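Local coordinates for Lmo1076 protein (Listeria monocytogenes serovar 1/2a, PDB 5JQC) that probably acts as a secreted autolysin with amidase activity in cell-wall degradation, represented here by a piece of the chain carrying three SH3-like GW domains, at residues A[169-172]-A[173-177]; A[244-248]-A[249-253]. One frame throughout, in Å; residues are numbered along the deposited sequence.

Both contacts are local, and each includes the Gly-Trp dipeptide of a strand, Gly169-Trp170 in the second GW domain and Gly252-Trp253 in the third. Their centres are 36 Å apart and their nearest atoms about 15 Å, so they do not touch. Contact 1 turns the chain from strand 166-172 into strand 176-178 and is mostly buried, with the exposed Arg174 of a salt bridge reaching a sulfate. Contact 2 is the turn end of the hairpin of strands 239-246 and 249-255, partly buried. Ionic and side-chain-to-backbone bonds dominate the turn of contact 1, whereas the hairpin relies on backbone pairing, apolar contact and one weak amide-to-hydroxyl bond.

Contact 1: A[169-172]-A[173-177]; sequences GWLD and ARAFH. With SO4 (sulfate ion), chain E.
Asp172 and Arg174 meet in the 3-10 turn that joins strand 166-172 to strand 176-178, the short connection before the last strand of an SH3-like domain. Asp172 closes an Asx turn: its OD1 accepts the backbone N of Arg174 at 2.8 Å through the anti lone pair. Its backbone O receives Ala175 N, 2.8 Å away, from above the carbonyl plane. The Asp172 carboxylate is also gripped side-on by the guanidinium, with NE lying 2.9 Å from Asp172 OD1 in an almost straight bond (174°) and NH2 2.7 Å from Asp172 OD2. Although both oxygens lie close to the guanidinium plane, that plane is turned 43° from the carboxylate, so the nitrogens approach from above the carboxylate plane. OD1 thus holds two donors, and the salt bridge fixes the Arg174 head, whose chain, bent at chi3, brings NE and NH2 against the carboxylate. Beyond the bridge, a sulfate, probably from the crystallisation liquor, meets the guanidinium edge: NH2 donates to sulfate O1 at 2.9 Å and NH1 to sulfate O3 at 3.2 Å. NH2 therefore spans two anionic partners.

On the inner side the contact is apolar. Leu171 has CG anti to its backbone N (chi1 -179°), which carries CD2 to within 3.6 Å of Ala175 CB, while its CB approaches CE1 of Phe176 at 3.7 Å. The Phe176 ring turns its edge to the carbonyl oxygens of Leu171 and Asp172. It also packs edge-to-face with Tyr159 and Phe161 of strand 156-163. Ile112 touches both Leu171 and Phe176, and Ile147 touches Phe176, so the turn is seated on the hydrophobic interior formed by strands 103-112, 144-153 and 156-163.

Contact 2: A[244-248]-A[249-253]; sequences FQVNG and KTVGW
Gln245 and Thr250 face each other as a non-hydrogen-bonded antiparallel pair near the tip of the hairpin formed by strands 239-246 and 249-255. From Gln245, CB lies 3.5 Å from the carbonyl O of Lys249, and CG passes over the backbone of Thr250, 3.7 Å from its CA. The chain is extended beyond CG (chi2 -177°); CD only approaches the Thr250 hydroxyl, and NE2 is carried across to Thr250 OG1, to which it donates a straight but weak bond of 3.3 Å. Val246 and Lys249 close the tip through a type I' turn over Asn247 and Gly248, with Lys249 N bonded to Val246 O at 3.0 Å. On the other face, the Phe244 ring meets Val251 obliquely, its CE2 3.4 Å from Val251 CB and its CZ equally near Val251 CG1. Val251 CG2 also reaches Val246 CG2 at 3.7 Å. The two faces thus differ in chemistry: Phe244, buried and edge-to-face with Tyr223, anchors an apolar cluster with the partly exposed Val246 and Val251, whereas the Gln245-Thr250 pair adds only a weak bond to a pairing that rests chiefly on backbone hydrogen bonds.

Contact 1: A[169-172]-A[173-177]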
ATOM      1  N   GLY A 169      -6.654  -1.271  -7.189  1.00 64.11           N
ATOM      2  CA  GLY A 169      -6.215   0.049  -6.768  1.00 63.90           C
ATOM      3  C   GLY A 169      -5.579  -0.023  -5.393  1.00 60.79           C
ATOM      4  O   GLY A 169      -4.987  -1.039  -5.022  1.00 64.43           O
ATOM      5  N   TRP A 170      -5.714   1.075  -4.661  1.00 53.23           N
ATOM      6  CA  TRP A 170      -5.094   1.236  -3.361  1.00 46.18           C
ATOM      7  C   TRP A 170      -6.152   1.537  -2.314  1.00 53.90           C
ATOM      8  O   TRP A 170      -7.068   2.347  -2.534  1.00 57.83           O
ATOM      9  CB  TRP A 170      -4.052   2.355  -3.385  1.00 48.57           C
ATOM     10  CG  TRP A 170      -2.833   2.063  -4.242  1.00 52.51           C
ATOM     11  CD1 TRP A 170      -2.738   2.162  -5.609  1.00 52.75           C
ATOM     12  CD2 TRP A 170      -1.531   1.682  -3.782  1.00 50.44           C
ATOM     13  NE1 TRP A 170      -1.465   1.862  -6.021  1.00 52.62           N
ATOM     14  CE2 TRP A 170      -0.704   1.556  -4.921  1.00 51.36           C
ATOM     15  CE3 TRP A 170      -0.983   1.426  -2.520  1.00 49.25           C
ATOM     16  CZ2 TRP A 170       0.633   1.192  -4.833  1.00 50.52           C
ATOM     17  CZ3 TRP A 170       0.343   1.055  -2.439  1.00 49.01           C
ATOM     18  CH2 TRP A 170       1.137   0.949  -3.585  1.00 51.11           C
ATOM     19  N   LEU A 171      -6.008   0.900  -1.163  1.00 50.87           N
ATOM     20  CA  LEU A 171      -6.999   1.005  -0.111  1.00 50.64           C
ATOM     21  C   LEU A 171      -6.267   1.001   1.218  1.00 49.26           C
ATOM     22  O   LEU A 171      -5.251   0.320   1.369  1.00 50.27           O
ATOM     23  CB  LEU A 171      -8.000  -0.161  -0.212  1.00 48.11           C
ATOM     24  CG  LEU A 171      -9.149  -0.224   0.791  1.00 47.60           C
ATOM     25  CD1 LEU A 171     -10.025   0.986   0.632  1.00 43.85           C
ATOM     26  CD2 LEU A 171      -9.960  -1.511   0.606  1.00 46.89           C
ATOM     27  N   ASP A 172      -6.761   1.780   2.169  1.00 43.13           N
ATOM     28  CA  ASP A 172      -6.087   1.855   3.457  1.00 46.63           C
ATOM     29  C   ASP A 172      -6.010   0.464   4.084  1.00 52.67           C
ATOM     30  O   ASP A 172      -6.987  -0.284   4.104  1.00 57.31           O
ATOM     31  CB  ASP A 172      -6.821   2.841   4.366  1.00 46.85           C
ATOM     32  CG  ASP A 172      -6.044   3.185   5.640  1.00 51.74           C
ATOM     33  OD1 ASP A 172      -5.855   2.283   6.491  1.00 49.91           O
ATOM     34  OD2 ASP A 172      -5.691   4.381   5.825  1.00 56.20           O
ATOM     35  N   ALA A 173      -4.815   0.104   4.554  1.00 54.79           N
ATOM     36  CA  ALA A 173      -4.591  -1.209   5.154  1.00 50.47           C
ATOM     37  C   ALA A 173      -5.558  -1.523   6.291  1.00 51.19           C
ATOM     38  O   ALA A 173      -5.793  -2.704   6.579  1.00 52.75           O
ATOM     39  CB  ALA A 173      -3.156  -1.281   5.663  1.00 47.35           C
ATOM     40  N   ARG A 174      -6.092  -0.498   6.963  1.00 47.00           N
ATOM     41  CA  ARG A 174      -7.080  -0.704   8.021  1.00 48.32           C
ATOM     42  C   ARG A 174      -8.393  -1.266   7.503  1.00 48.01           C
ATOM     43  O   ARG A 174      -9.202  -1.755   8.309  1.00 53.26           O
ATOM     44  CB  ARG A 174      -7.356   0.600   8.757  1.00 47.42           C
ATOM     45  CG  ARG A 174      -6.248   1.048   9.655  1.00 48.15           C
ATOM     46  CD  ARG A 174      -6.529   2.464  10.150  1.00 43.59           C
ATOM     47  NE  ARG A 174      -6.410   3.438   9.064  1.00 43.92           N
ATOM     48  CZ  ARG A 174      -6.565   4.752   9.223  1.00 47.08           C
ATOM     49  NH1 ARG A 174      -6.870   5.235  10.423  1.00 45.22           N
ATOM     50  NH2 ARG A 174      -6.435   5.578   8.185  1.00 44.90           N
ATOM     51  N   ALA A 175      -8.612  -1.221   6.183  1.00 45.20           N
ATOM     52  CA  ALA A 175      -9.797  -1.787   5.557  1.00 43.00           C
ATOM     53  C   ALA A 175      -9.721  -3.300   5.373  1.00 48.70           C
ATOM     54  O   ALA A 175     -10.753  -3.919   5.087  1.00 52.06           O
ATOM     55  CB  ALA A 175     -10.023  -1.128   4.192  1.00 40.76           C
ATOM     56  N   PHE A 176      -8.539  -3.911   5.511  1.00 48.53           N
ATOM     57  CA  PHE A 176      -8.344  -5.333   5.266  1.00 41.12           C
ATOM     58  C   PHE A 176      -8.222  -6.116   6.565  1.00 43.82           C
ATOM     59  O   PHE A 176      -7.631  -5.648   7.542  1.00 43.06           O
ATOM     60  CB  PHE A 176      -7.081  -5.606   4.468  1.00 37.86           C
ATOM     61  CG  PHE A 176      -7.031  -4.948   3.139  1.00 42.64           C
ATOM     62  CD1 PHE A 176      -6.763  -3.596   3.035  1.00 40.95           C
ATOM     63  CD2 PHE A 176      -7.157  -5.701   1.979  1.00 44.19           C
ATOM     64  CE1 PHE A 176      -6.664  -2.992   1.800  1.00 39.22           C
ATOM     65  CE2 PHE A 176      -7.056  -5.107   0.736  1.00 46.22           C
ATOM     66  CZ  PHE A 176      -6.811  -3.750   0.645  1.00 47.65           C
ATOM     67  N   HIS A 177      -8.739  -7.346   6.540  1.00 41.95           N
ATOM     68  CA  HIS A 177      -8.412  -8.380   7.517  1.00 46.55           C
ATOM     69  C   HIS A 177      -7.447  -9.335   6.826  1.00 52.30           C
ATOM     70  O   HIS A 177      -7.849 -10.093   5.936  1.00 54.13           O
ATOM     71  CB  HIS A 177      -9.656  -9.122   7.991  1.00 46.49           C
ATOM     72  CG  HIS A 177      -9.357 -10.261   8.915  1.00 51.28           C
ATOM     73  ND1 HIS A 177      -9.390 -10.135  10.288  1.00 55.51           N
ATOM     74  CD2 HIS A 177      -8.989 -11.543   8.666  1.00 50.43           C
ATOM     75  CE1 HIS A 177      -9.078 -11.293  10.845  1.00 57.06           C
ATOM     76  NE2 HIS A 177      -8.829 -12.163   9.883  1.00 51.11           N
TER
HETATM   77  S   SO4 E 504      -7.496   8.822   9.605  1.00 61.39           S
HETATM   78  O1  SO4 E 504      -6.188   8.316   9.226  1.00 66.29           O
HETATM   79  O2  SO4 E 504      -8.495   8.440   8.594  1.00 60.80           O
HETATM   80  O3  SO4 E 504      -7.906   8.220  10.893  1.00 50.69           O
HETATM   81  O4  SO4 E 504      -7.472  10.285   9.735  1.00 64.38           O

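Contact 2: A[244-248]-A[249-253]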
ATOM      1  N   PHE A 244      -8.065 -33.559  12.847  1.00 62.41           N
ATOM      2  CA  PHE A 244      -8.326 -34.813  13.537  1.00 62.05           C
ATOM      3  C   PHE A 244      -9.554 -35.513  12.963  1.00 67.48           C
ATOM      4  O   PHE A 244     -10.354 -34.929  12.221  1.00 67.59           O
ATOM      5  CB  PHE A 244      -8.465 -34.601  15.057  1.00 63.72           C
ATOM      6  CG  PHE A 244      -9.697 -33.829  15.478  1.00 72.02           C
ATOM      7  CD1 PHE A 244      -9.677 -32.443  15.539  1.00 73.15           C
ATOM      8  CD2 PHE A 244     -10.863 -34.493  15.852  1.00 75.93           C
ATOM      9  CE1 PHE A 244     -10.805 -31.729  15.935  1.00 74.22           C
ATOM     10  CE2 PHE A 244     -11.995 -33.786  16.256  1.00 77.90           C
ATOM     11  CZ  PHE A 244     -11.964 -32.402  16.296  1.00 75.88           C
ATOM     12  N   GLN A 245      -9.677 -36.796  13.316  1.00 72.29           N
ATOM     13  CA  GLN A 245     -10.740 -37.669  12.830  1.00 73.99           C
ATOM     14  C   GLN A 245     -11.384 -38.426  13.983  1.00 73.34           C
ATOM     15  O   GLN A 245     -10.698 -38.907  14.892  1.00 73.85           O
ATOM     16  CB  GLN A 245     -10.210 -38.690  11.820  1.00 74.19           C
ATOM     17  CG  GLN A 245      -9.768 -38.121  10.501  1.00 72.45           C
ATOM     18  CD  GLN A 245      -9.322 -39.214   9.553  1.00 75.93           C
ATOM     19  OE1 GLN A 245      -8.821 -40.261   9.981  1.00 76.42           O
ATOM     20  NE2 GLN A 245      -9.513 -38.988   8.257  1.00 74.50           N
ATOM     21  N   VAL A 246     -12.704 -38.528  13.937  1.00 75.26           N
ATOM     22  CA  VAL A 246     -13.452 -39.458  14.771  1.00 84.60           C
ATOM     23  C   VAL A 246     -14.294 -40.314  13.836  1.00 93.81           C
ATOM     24  O   VAL A 246     -14.745 -39.837  12.788  1.00 97.99           O
ATOM     25  CB  VAL A 246     -14.330 -38.745  15.822  1.00 87.47           C
ATOM     26  CG1 VAL A 246     -13.499 -37.746  16.615  1.00 88.89           C
ATOM     27  CG2 VAL A 246     -15.534 -38.065  15.171  1.00 85.29           C
ATOM     28  N   ASN A 247     -14.478 -41.587  14.199  1.00 96.22           N
ATOM     29  CA  ASN A 247     -15.155 -42.564  13.338  1.00 98.07           C
ATOM     30  C   ASN A 247     -14.532 -42.601  11.943  1.00 95.55           C
ATOM     31  O   ASN A 247     -15.232 -42.821  10.947  1.00 94.93           O
ATOM     32  CB  ASN A 247     -16.666 -42.295  13.234  1.00 98.86           C
ATOM     33  CG  ASN A 247     -17.358 -42.250  14.593  1.00102.41           C
ATOM     34  OD1 ASN A 247     -16.869 -42.813  15.576  1.00102.87           O
ATOM     35  ND2 ASN A 247     -18.510 -41.578  14.649  1.00101.20           N
ATOM     36  N   GLY A 248     -13.220 -42.349  11.866  1.00 89.90           N
ATOM     37  CA  GLY A 248     -12.509 -42.363  10.606  1.00 81.70           C
ATOM     38  C   GLY A 248     -12.859 -41.257   9.633  1.00 79.98           C
ATOM     39  O   GLY A 248     -12.386 -41.293   8.494  1.00 79.95           O
ATOM     40  N   LYS A 249     -13.673 -40.278  10.027  1.00 80.07           N
ATOM     41  CA  LYS A 249     -13.995 -39.156   9.155  1.00 81.50           C
ATOM     42  C   LYS A 249     -13.419 -37.871   9.737  1.00 78.00           C
ATOM     43  O   LYS A 249     -13.405 -37.675  10.959  1.00 71.50           O
ATOM     44  CB  LYS A 249     -15.514 -39.026   8.925  1.00 84.40           C
ATOM     45  CG  LYS A 249     -16.371 -38.928  10.179  1.00 92.18           C
ATOM     46  CD  LYS A 249     -17.839 -38.615   9.842  1.00 97.77           C
ATOM     47  CE  LYS A 249     -18.606 -39.850   9.377  1.00 99.95           C
ATOM     48  NZ  LYS A 249     -18.900 -40.780  10.503  1.00 99.01           N
ATOM     49  N   THR A 250     -12.921 -37.012   8.849  1.00 76.71           N
ATOM     50  CA  THR A 250     -12.294 -35.766   9.264  1.00 71.81           C
ATOM     51  C   THR A 250     -13.318 -34.832   9.886  1.00 72.90           C
ATOM     52  O   THR A 250     -14.333 -34.498   9.265  1.00 76.35           O
ATOM     53  CB  THR A 250     -11.632 -35.072   8.078  1.00 66.29           C
ATOM     54  OG1 THR A 250     -10.548 -35.877   7.599  1.00 65.17           O
ATOM     55  CG2 THR A 250     -11.112 -33.689   8.495  1.00 56.76           C
ATOM     56  N   VAL A 251     -13.040 -34.403  11.113  1.00 72.56           N
ATOM     57  CA  VAL A 251     -13.877 -33.429  11.801  1.00 69.20           C
ATOM     58  C   VAL A 251     -13.500 -32.019  11.358  1.00 68.24           C
ATOM     59  O   VAL A 251     -14.306 -31.295  10.759  1.00 69.01           O
ATOM     60  CB  VAL A 251     -13.732 -33.604  13.321  1.00 68.22           C
ATOM     61  CG1 VAL A 251     -14.556 -32.585  14.061  1.00 70.62           C
ATOM     62  CG2 VAL A 251     -14.119 -35.027  13.718  1.00 70.44           C
ATOM     63  N   GLY A 252     -12.261 -31.632  11.640  1.00 68.09           N
ATOM     64  CA  GLY A 252     -11.807 -30.282  11.366  1.00 66.60           C
ATOM     65  C   GLY A 252     -10.457 -30.057  12.018  1.00 65.08           C
ATOM     66  O   GLY A 252      -9.752 -31.015  12.349  1.00 67.77           O
ATOM     67  N   TRP A 253     -10.108 -28.785  12.204  1.00 62.32           N
ATOM     68  CA  TRP A 253      -8.832 -28.408  12.805  1.00 60.41           C
ATOM     69  C   TRP A 253      -9.042 -27.865  14.216  1.00 64.75           C
ATOM     70  O   TRP A 253     -10.032 -27.183  14.495  1.00 71.68           O
ATOM     71  CB  TRP A 253      -8.121 -27.351  11.963  1.00 56.65           C
ATOM     72  CG  TRP A 253      -7.665 -27.784  10.592  1.00 54.93           C
ATOM     73  CD1 TRP A 253      -8.417 -27.825   9.447  1.00 51.44           C
ATOM     74  CD2 TRP A 253      -6.330 -28.162  10.211  1.00 51.60           C
ATOM     75  NE1 TRP A 253      -7.633 -28.232   8.384  1.00 55.55           N
ATOM     76  CE2 TRP A 253      -6.349 -28.441   8.829  1.00 55.35           C
ATOM     77  CE3 TRP A 253      -5.124 -28.305  10.911  1.00 53.93           C
ATOM     78  CZ2 TRP A 253      -5.203 -28.872   8.133  1.00 53.68           C
ATOM     79  CZ3 TRP A 253      -3.992 -28.727  10.218  1.00 52.09           C
ATOM     80  CH2 TRP A 253      -4.039 -28.994   8.846  1.00 48.49           C
TER